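Local coordinates for periplasmic solute binding protein (Pectobacterium atrosepticum, PDB 4RY1), which probably binds a sugar in the periplasm and delivers it to an ABC-type transporter, as solute-binding proteins of its family do, at residues N123-P135 with A144-P158. Numbering follows the deposited sequence.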
ATOM      1  N   ASN A 123      10.108  15.253   5.084  1.00 16.97           N
ATOM      2  CA  ASN A 123      10.236  16.634   4.643  1.00 18.09           C
ATOM      3  C   ASN A 123      11.569  17.168   5.161  1.00 19.19           C
ATOM      4  O   ASN A 123      11.733  17.490   6.346  1.00 19.33           O
ATOM      5  CB  ASN A 123       9.089  17.498   5.157  1.00 18.52           C
ATOM      6  CG  ASN A 123       9.113  18.895   4.564  1.00 18.99           C
ATOM      7  OD1 ASN A 123      10.183  19.498   4.455  1.00 21.02           O
ATOM      8  ND2 ASN A 123       7.953  19.400   4.145  1.00 19.35           N
ATOM      9  N   LYS A 124      12.523  17.223   4.251  1.00 18.95           N
ATOM     10  CA  LYS A 124      13.900  17.586   4.607  1.00 21.15           C
ATOM     11  C   LYS A 124      13.994  18.931   5.325  1.00 21.61           C
ATOM     12  O   LYS A 124      14.729  19.091   6.302  1.00 21.69           O
ATOM     13  CB  LYS A 124      14.765  17.631   3.354  1.00 23.97           C
ATOM     14  CG  LYS A 124      16.191  18.097   3.611  1.00 28.35           C
ATOM     15  CD  LYS A 124      16.980  18.187   2.305  1.00 26.59           C
ATOM     16  CE  LYS A 124      18.236  19.034   2.403  1.00 29.35           C
ATOM     17  NZ  LYS A 124      19.178  18.448   3.384  1.00 30.93           N
ATOM     18  N   THR A 125      13.251  19.900   4.816  1.00 20.66           N
ATOM     19  CA  THR A 125      13.304  21.268   5.337  1.00 21.74           C
ATOM     20  C   THR A 125      12.941  21.289   6.820  1.00 26.04           C
ATOM     21  O   THR A 125      13.632  21.866   7.656  1.00 24.23           O
ATOM     22  CB  THR A 125      12.379  22.196   4.535  1.00 26.12           C
ATOM     23  OG1 THR A 125      12.731  22.114   3.150  1.00 25.83           O
ATOM     24  CG2 THR A 125      12.492  23.653   4.992  1.00 28.79           C
ATOM     25  N   THR A 126      11.850  20.629   7.142  1.00 22.37           N
ATOM     26  CA  THR A 126      11.405  20.555   8.538  1.00 21.94           C
ATOM     27  C   THR A 126      12.400  19.860   9.491  1.00 22.82           C
ATOM     28  O   THR A 126      12.688  20.371  10.573  1.00 21.94           O
ATOM     29  CB  THR A 126      10.032  19.894   8.639  1.00 20.78           C
ATOM     30  OG1 THR A 126       9.153  20.505   7.686  1.00 20.62           O
ATOM     31  CG2 THR A 126       9.488  20.078  10.036  1.00 19.78           C
ATOM     32  N   TRP A 127      12.903  18.692   9.099  1.00 20.61           N
ATOM     33  CA  TRP A 127      13.902  17.977   9.912  1.00 21.42           C
ATOM     34  C   TRP A 127      15.175  18.823  10.136  1.00 24.94           C
ATOM     35  O   TRP A 127      15.719  18.874  11.247  1.00 23.45           O
ATOM     36  CB  TRP A 127      14.251  16.624   9.254  1.00 21.72           C
ATOM     37  CG  TRP A 127      13.178  15.575   9.494  1.00 17.95           C
ATOM     38  CD1 TRP A 127      11.974  15.434   8.809  1.00 19.54           C
ATOM     39  CD2 TRP A 127      13.174  14.565  10.519  1.00 18.07           C
ATOM     40  NE1 TRP A 127      11.268  14.388   9.331  1.00 18.49           N
ATOM     41  CE2 TRP A 127      11.965  13.840  10.380  1.00 15.92           C
ATOM     42  CE3 TRP A 127      14.068  14.192  11.537  1.00 18.69           C
ATOM     43  CZ2 TRP A 127      11.624  12.783  11.213  1.00 16.82           C
ATOM     44  CZ3 TRP A 127      13.717  13.124  12.373  1.00 18.15           C
ATOM     45  CH2 TRP A 127      12.502  12.436  12.199  1.00 17.32           C
ATOM     46  N   ASP A 128      15.624  19.483   9.075  1.00 20.60           N
ATOM     47  CA  ASP A 128      16.787  20.401   9.119  1.00 24.29           C
ATOM     48  C   ASP A 128      16.507  21.597  10.056  1.00 28.69           C
ATOM     49  O   ASP A 128      17.358  21.972  10.865  1.00 28.18           O
ATOM     50  CB  ASP A 128      17.161  20.903   7.710  1.00 24.60           C
ATOM     51  CG  ASP A 128      17.877  19.849   6.867  1.00 27.96           C
ATOM     52  OD1 ASP A 128      18.254  18.790   7.414  1.00 29.04           O
ATOM     53  OD2 ASP A 128      18.057  20.095   5.657  1.00 29.67           O
ATOM     54  N   ASN A 129      15.304  22.166   9.977  1.00 23.84           N
ATOM     55  CA  ASN A 129      14.908  23.264  10.883  1.00 23.32           C
ATOM     56  C   ASN A 129      14.855  22.834  12.363  1.00 27.09           C
ATOM     57  O   ASN A 129      15.208  23.603  13.251  1.00 30.86           O
ATOM     58  CB  ASN A 129      13.571  23.887  10.454  1.00 28.84           C
ATOM     59  CG  ASN A 129      13.664  24.658   9.141  1.00 26.29           C
ATOM     60  OD1 ASN A 129      14.755  24.968   8.645  1.00 38.04           O
ATOM     61  ND2 ASN A 129      12.511  25.012   8.593  1.00 30.62           N
ATOM     62  N   ALA A 130      14.400  21.612  12.611  1.00 22.58           N
ATOM     63  CA  ALA A 130      14.442  21.017  13.965  1.00 26.98           C
ATOM     64  C   ALA A 130      15.857  20.678  14.453  1.00 25.51           C
ATOM     65  O   ALA A 130      16.066  20.499  15.645  1.00 28.45           O
ATOM     66  CB  ALA A 130      13.588  19.760  14.021  1.00 22.72           C
ATOM     67  N   GLY A 131      16.795  20.521  13.519  1.00 24.09           N
ATOM     68  CA  GLY A 131      18.172  20.085  13.825  1.00 29.33           C
ATOM     69  C   GLY A 131      18.346  18.608  14.155  1.00 31.08           C
ATOM     70  O   GLY A 131      19.275  18.220  14.869  1.00 30.66           O
ATOM     71  N   VAL A 132      17.445  17.787  13.622  1.00 22.59           N
ATOM     72  CA  VAL A 132      17.440  16.360  13.882  1.00 24.22           C
ATOM     73  C   VAL A 132      17.736  15.612  12.587  1.00 25.08           C
ATOM     74  O   VAL A 132      17.162  15.885  11.533  1.00 25.22           O
ATOM     75  CB  VAL A 132      16.085  15.902  14.472  1.00 23.47           C
ATOM     76  CG1 VAL A 132      16.118  14.423  14.830  1.00 24.57           C
ATOM     77  CG2 VAL A 132      15.745  16.725  15.714  1.00 27.01           C
ATOM     78  N   ALA A 133      18.668  14.678  12.691  1.00 27.19           N
ATOM     79  CA  ALA A 133      18.966  13.763  11.608  1.00 24.52           C
ATOM     80  C   ALA A 133      17.860  12.726  11.466  1.00 20.58           C
ATOM     81  O   ALA A 133      17.220  12.340  12.439  1.00 23.16           O
ATOM     82  CB  ALA A 133      20.300  13.074  11.864  1.00 26.02           C
ATOM     83  N   TYR A 134      17.681  12.225  10.249  1.00 24.11           N
ATOM     84  CA  TYR A 134      16.684  11.176  10.044  1.00 19.81           C
ATOM     85  C   TYR A 134      17.076   9.974  10.912  1.00 19.37           C
ATOM     86  O   TYR A 134      18.256   9.609  10.968  1.00 24.58           O
ATOM     87  CB  TYR A 134      16.574  10.711   8.585  1.00 22.22           C
ATOM     88  CG  TYR A 134      16.159  11.729   7.549  1.00 19.97           C
ATOM     89  CD1 TYR A 134      15.302  12.785   7.855  1.00 19.54           C
ATOM     90  CD2 TYR A 134      16.600  11.610   6.241  1.00 21.07           C
ATOM     91  CE1 TYR A 134      14.918  13.699   6.881  1.00 19.88           C
ATOM     92  CE2 TYR A 134      16.220  12.509   5.261  1.00 20.45           C
ATOM     93  CZ  TYR A 134      15.391  13.563   5.587  1.00 19.74           C
ATOM     94  OH  TYR A 134      15.028  14.463   4.618  1.00 20.74           O
ATOM     95  N   PRO A 135      16.099   9.354  11.592  1.00 21.35           N
ATOM     96  CA  PRO A 135      16.417   8.308  12.556  1.00 23.45           C
ATOM     97  C   PRO A 135      16.764   6.961  11.915  1.00 28.01           C
ATOM     98  O   PRO A 135      16.168   6.537  10.941  1.00 23.02           O
ATOM     99  CB  PRO A 135      15.153   8.218  13.409  1.00 22.00           C
ATOM    100  CG  PRO A 135      14.055   8.628  12.479  1.00 22.39           C
ATOM    101  CD  PRO A 135      14.660   9.670  11.585  1.00 23.52           C
ATOM    102  N   ALA A 144      13.329  12.161  18.560  1.00 22.85           N
ATOM    103  CA  ALA A 144      13.056  13.297  17.653  1.00 21.63           C
ATOM    104  C   ALA A 144      11.820  14.111  18.024  1.00 20.91           C
ATOM    105  O   ALA A 144      11.785  15.333  17.806  1.00 22.01           O
ATOM    106  CB  ALA A 144      12.899  12.826  16.221  1.00 21.18           C
ATOM    107  N   GLY A 145      10.802  13.426  18.538  1.00 20.15           N
ATOM    108  CA  GLY A 145       9.514  14.064  18.866  1.00 18.74           C
ATOM    109  C   GLY A 145       9.632  15.277  19.795  1.00 22.15           C
ATOM    110  O   GLY A 145       9.164  16.376  19.464  1.00 21.33           O
ATOM    111  N   PRO A 146      10.240  15.095  20.984  1.00 22.89           N
ATOM    112  CA  PRO A 146      10.359  16.223  21.922  1.00 23.22           C
ATOM    113  C   PRO A 146      11.181  17.359  21.379  1.00 22.32           C
ATOM    114  O   PRO A 146      10.937  18.529  21.706  1.00 27.74           O
ATOM    115  CB  PRO A 146      11.077  15.600  23.114  1.00 26.42           C
ATOM    116  CG  PRO A 146      10.629  14.179  23.084  1.00 27.75           C
ATOM    117  CD  PRO A 146      10.615  13.827  21.629  1.00 22.20           C
ATOM    118  N   VAL A 147      12.165  17.025  20.558  1.00 22.77           N
ATOM    119  CA  VAL A 147      12.997  18.038  19.940  1.00 19.97           C
ATOM    120  C   VAL A 147      12.184  18.896  18.949  1.00 20.58           C
ATOM    121  O   VAL A 147      12.260  20.134  18.949  1.00 23.64           O
ATOM    122  CB  VAL A 147      14.241  17.446  19.275  1.00 27.05           C
ATOM    123  CG1 VAL A 147      15.013  18.541  18.577  1.00 26.59           C
ATOM    124  CG2 VAL A 147      15.139  16.722  20.286  1.00 28.83           C
ATOM    125  N   PHE A 148      11.414  18.237  18.094  1.00 22.09           N
ATOM    126  CA  PHE A 148      10.505  18.962  17.190  1.00 20.53           C
ATOM    127  C   PHE A 148       9.612  19.931  17.969  1.00 19.62           C
ATOM    128  O   PHE A 148       9.487  21.115  17.616  1.00 24.62           O
ATOM    129  CB  PHE A 148       9.617  17.984  16.409  1.00 18.49           C
ATOM    130  CG  PHE A 148      10.180  17.571  15.061  1.00 20.16           C
ATOM    131  CD1 PHE A 148      11.427  16.971  14.942  1.00 23.30           C
ATOM    132  CD2 PHE A 148       9.429  17.746  13.907  1.00 18.62           C
ATOM    133  CE1 PHE A 148      11.924  16.590  13.690  1.00 22.31           C
ATOM    134  CE2 PHE A 148       9.914  17.376  12.656  1.00 20.33           C
ATOM    135  CZ  PHE A 148      11.165  16.789  12.543  1.00 19.84           C
ATOM    136  N   LYS A 149       8.992  19.394  19.010  1.00 20.75           N
ATOM    137  CA  LYS A 149       8.038  20.127  19.847  1.00 19.50           C
ATOM    138  C   LYS A 149       8.697  21.360  20.480  1.00 23.21           C
ATOM    139  O   LYS A 149       8.174  22.467  20.397  1.00 24.77           O
ATOM    140  CB  LYS A 149       7.491  19.215  20.951  1.00 23.19           C
ATOM    141  CG  LYS A 149       6.369  19.839  21.756  1.00 24.29           C
ATOM    142  CD  LYS A 149       5.930  18.958  22.903  1.00 26.69           C
ATOM    143  CE  LYS A 149       4.801  19.657  23.635  1.00 37.00           C
ATOM    144  NZ  LYS A 149       4.119  18.767  24.602  1.00 43.68           N
ATOM    145  N   GLN A 150       9.860  21.157  21.083  1.00 23.61           N
ATOM    146  CA  GLN A 150      10.548  22.247  21.785  1.00 24.45           C
ATOM    147  C   GLN A 150      11.090  23.278  20.796  1.00 26.15           C
ATOM    148  O   GLN A 150      10.983  24.498  21.000  1.00 35.73           O
ATOM    149  CB  GLN A 150      11.687  21.709  22.659  1.00 24.98           C
ATOM    150  CG  GLN A 150      12.510  22.796  23.365  1.00 32.75           C
ATOM    151  CD  GLN A 150      11.695  23.660  24.318  1.00 73.73           C
ATOM    152  OE1 GLN A 150      10.734  23.198  24.936  1.00 69.91           O
ATOM    153  NE2 GLN A 150      12.095  24.920  24.456  1.00 76.02           N
ATOM    154  N   LYS A 151      11.677  22.787  19.721  1.00 25.99           N
ATOM    155  CA  LYS A 151      12.401  23.645  18.792  1.00 23.58           C
ATOM    156  C   LYS A 151      11.497  24.362  17.786  1.00 28.49           C
ATOM    157  O   LYS A 151      11.698  25.542  17.474  1.00 29.58           O
ATOM    158  CB  LYS A 151      13.492  22.860  18.065  1.00 33.13           C
ATOM    159  CG  LYS A 151      14.313  23.731  17.137  1.00 45.60           C
ATOM    160  CD  LYS A 151      15.804  23.544  17.325  1.00 65.65           C
ATOM    161  CE  LYS A 151      16.566  24.617  16.568  1.00 79.08           C
ATOM    162  NZ  LYS A 151      17.906  24.144  16.134  1.00103.30           N
ATOM    163  N   LEU A 152      10.497  23.653  17.284  1.00 23.37           N
ATOM    164  CA  LEU A 152       9.665  24.187  16.211  1.00 22.80           C
ATOM    165  C   LEU A 152       8.272  24.563  16.688  1.00 22.31           C
ATOM    166  O   LEU A 152       7.614  25.429  16.100  1.00 26.83           O
ATOM    167  CB  LEU A 152       9.578  23.171  15.070  1.00 23.57           C
ATOM    168  CG  LEU A 152      10.890  22.895  14.332  1.00 22.93           C
ATOM    169  CD1 LEU A 152      10.591  22.058  13.098  1.00 23.44           C
ATOM    170  CD2 LEU A 152      11.622  24.173  13.939  1.00 27.40           C
ATOM    171  N   GLY A 153       7.824  23.887  17.732  1.00 25.42           N
ATOM    172  CA  GLY A 153       6.524  24.145  18.306  1.00 23.74           C
ATOM    173  C   GLY A 153       5.630  22.925  18.264  1.00 22.47           C
ATOM    174  O   GLY A 153       5.867  21.973  17.534  1.00 21.77           O
ATOM    175  N   ASP A 154       4.566  22.991  19.053  1.00 22.54           N
ATOM    176  CA  ASP A 154       3.597  21.907  19.208  1.00 22.75           C
ATOM    177  C   ASP A 154       2.908  21.470  17.891  1.00 21.17           C
ATOM    178  O   ASP A 154       2.380  20.367  17.805  1.00 20.76           O
ATOM    179  CB  ASP A 154       2.557  22.337  20.241  1.00 33.10           C
ATOM    180  CG  ASP A 154       1.733  21.195  20.733  1.00 34.89           C
ATOM    181  OD1 ASP A 154       2.334  20.138  21.065  1.00 37.69           O
ATOM    182  OD2 ASP A 154       0.531  21.356  20.823  1.00 61.08           O
ATOM    183  N   SER A 155       2.903  22.336  16.877  1.00 18.14           N
ATOM    184  CA  SER A 155       2.300  21.987  15.566  1.00 17.98           C
ATOM    185  C   SER A 155       3.131  21.014  14.735  1.00 21.08           C
ATOM    186  O   SER A 155       2.621  20.428  13.785  1.00 18.58           O
ATOM    187  CB  SER A 155       2.079  23.239  14.718  1.00 21.53           C
ATOM    188  OG  SER A 155       1.014  24.010  15.219  1.00 22.85           O
ATOM    189  N   TYR A 156       4.420  20.898  15.069  1.00 18.44           N
ATOM    190  CA  TYR A 156       5.398  20.153  14.271  1.00 16.69           C
ATOM    191  C   TYR A 156       5.671  18.756  14.780  1.00 17.65           C
ATOM    192  O   TYR A 156       5.949  18.564  15.957  1.00 19.73           O
ATOM    193  CB  TYR A 156       6.710  20.935  14.233  1.00 19.79           C
ATOM    194  CG  TYR A 156       6.570  22.175  13.375  1.00 21.99           C
ATOM    195  CD1 TYR A 156       6.073  23.369  13.896  1.00 22.80           C
ATOM    196  CD2 TYR A 156       6.890  22.137  12.027  1.00 25.61           C
ATOM    197  CE1 TYR A 156       5.921  24.497  13.089  1.00 27.99           C
ATOM    198  CE2 TYR A 156       6.736  23.241  11.215  1.00 27.61           C
ATOM    199  CZ  TYR A 156       6.255  24.423  11.746  1.00 30.67           C
ATOM    200  OH  TYR A 156       6.116  25.526  10.928  1.00 36.23           O
ATOM    201  N   TYR A 157       5.644  17.793  13.854  1.00 16.55           N
ATOM    202  CA  TYR A 157       5.803  16.379  14.196  1.00 16.73           C
ATOM    203  C   TYR A 157       6.719  15.690  13.192  1.00 18.29           C
ATOM    204  O   TYR A 157       6.624  15.955  11.992  1.00 17.19           O
ATOM    205  CB  TYR A 157       4.458  15.644  14.158  1.00 15.55           C
ATOM    206  CG  TYR A 157       3.407  16.130  15.134  1.00 14.36           C
ATOM    207  CD1 TYR A 157       2.630  17.240  14.843  1.00 17.20           C
ATOM    208  CD2 TYR A 157       3.183  15.474  16.333  1.00 16.07           C
ATOM    209  CE1 TYR A 157       1.648  17.682  15.723  1.00 16.48           C
ATOM    210  CE2 TYR A 157       2.204  15.904  17.230  1.00 17.79           C
ATOM    211  CZ  TYR A 157       1.444  17.014  16.917  1.00 18.28           C
ATOM    212  OH  TYR A 157       0.467  17.406  17.787  1.00 19.30           O
ATOM    213  N   PRO A 158       7.553  14.762  13.676  1.00 16.50           N
ATOM    214  CA  PRO A 158       8.368  13.923  12.785  1.00 16.54           C
ATOM    215  C   PRO A 158       7.592  13.180  11.702  1.00 15.52           C
ATOM    216  O   PRO A 158       8.091  12.992  10.582  1.00 17.46           O
ATOM    217  CB  PRO A 158       8.986  12.907  13.761  1.00 16.84           C
ATOM    218  CG  PRO A 158       9.154  13.692  15.013  1.00 18.10           C
ATOM    219  CD  PRO A 158       7.940  14.567  15.093  1.00 16.94           C
TER
HETATM  220  O   HOH W   1      18.359  24.056  13.119  1.00 47.30           O
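Helix 124-130 and residues 144-152 of helix 138-152, two successive helices of this periplasmic binding protein fold whose axes cross at 79°, pack through an aromatic edge-to-face pair, Phe148 against Trp127. Phe148 drives its CZ edge onto the centre of the indole face, with CZ 3.6 Å from Trp127 CD2 and the two planes at 72°. Tyr134 CD1 lies over the opposite indole face, toward its rim, while Pro158 CB meets the far end of the indole at Trp127 CZ2, 3.7 Å away. The Phe148 ring is itself sandwiched: Ala130 CB makes a CH-pi contact 3.9 Å from its centroid, and Pro158 CG lies over the other face. Thr126 points CG2 into the interface, anti to its own backbone N (chi1 -49° for OG1), where it meets Phe148 CE2 and Leu152 CD1. Past the Schellman turn at Gly131, Val132 packs tightly, its CG2 3.5 Å from Val147 CG1, and its CG1 reaches Ala144 CB. At the solvent edge no direct hydrogen bond joins the helices; instead a water donates to Asn129 O and accepts from Lys151 NZ, whose CD and CE rest against the carbonyl oxygens of Ala130 and Asn129. Residues 241-244 join the two: Ala244 O accepts from Trp127 NE1, Gly241 O pairs with Thr126 OG1, and backbone bonds from Asn123 and Tyr157 tie both segments to the residues just before strand 245-249.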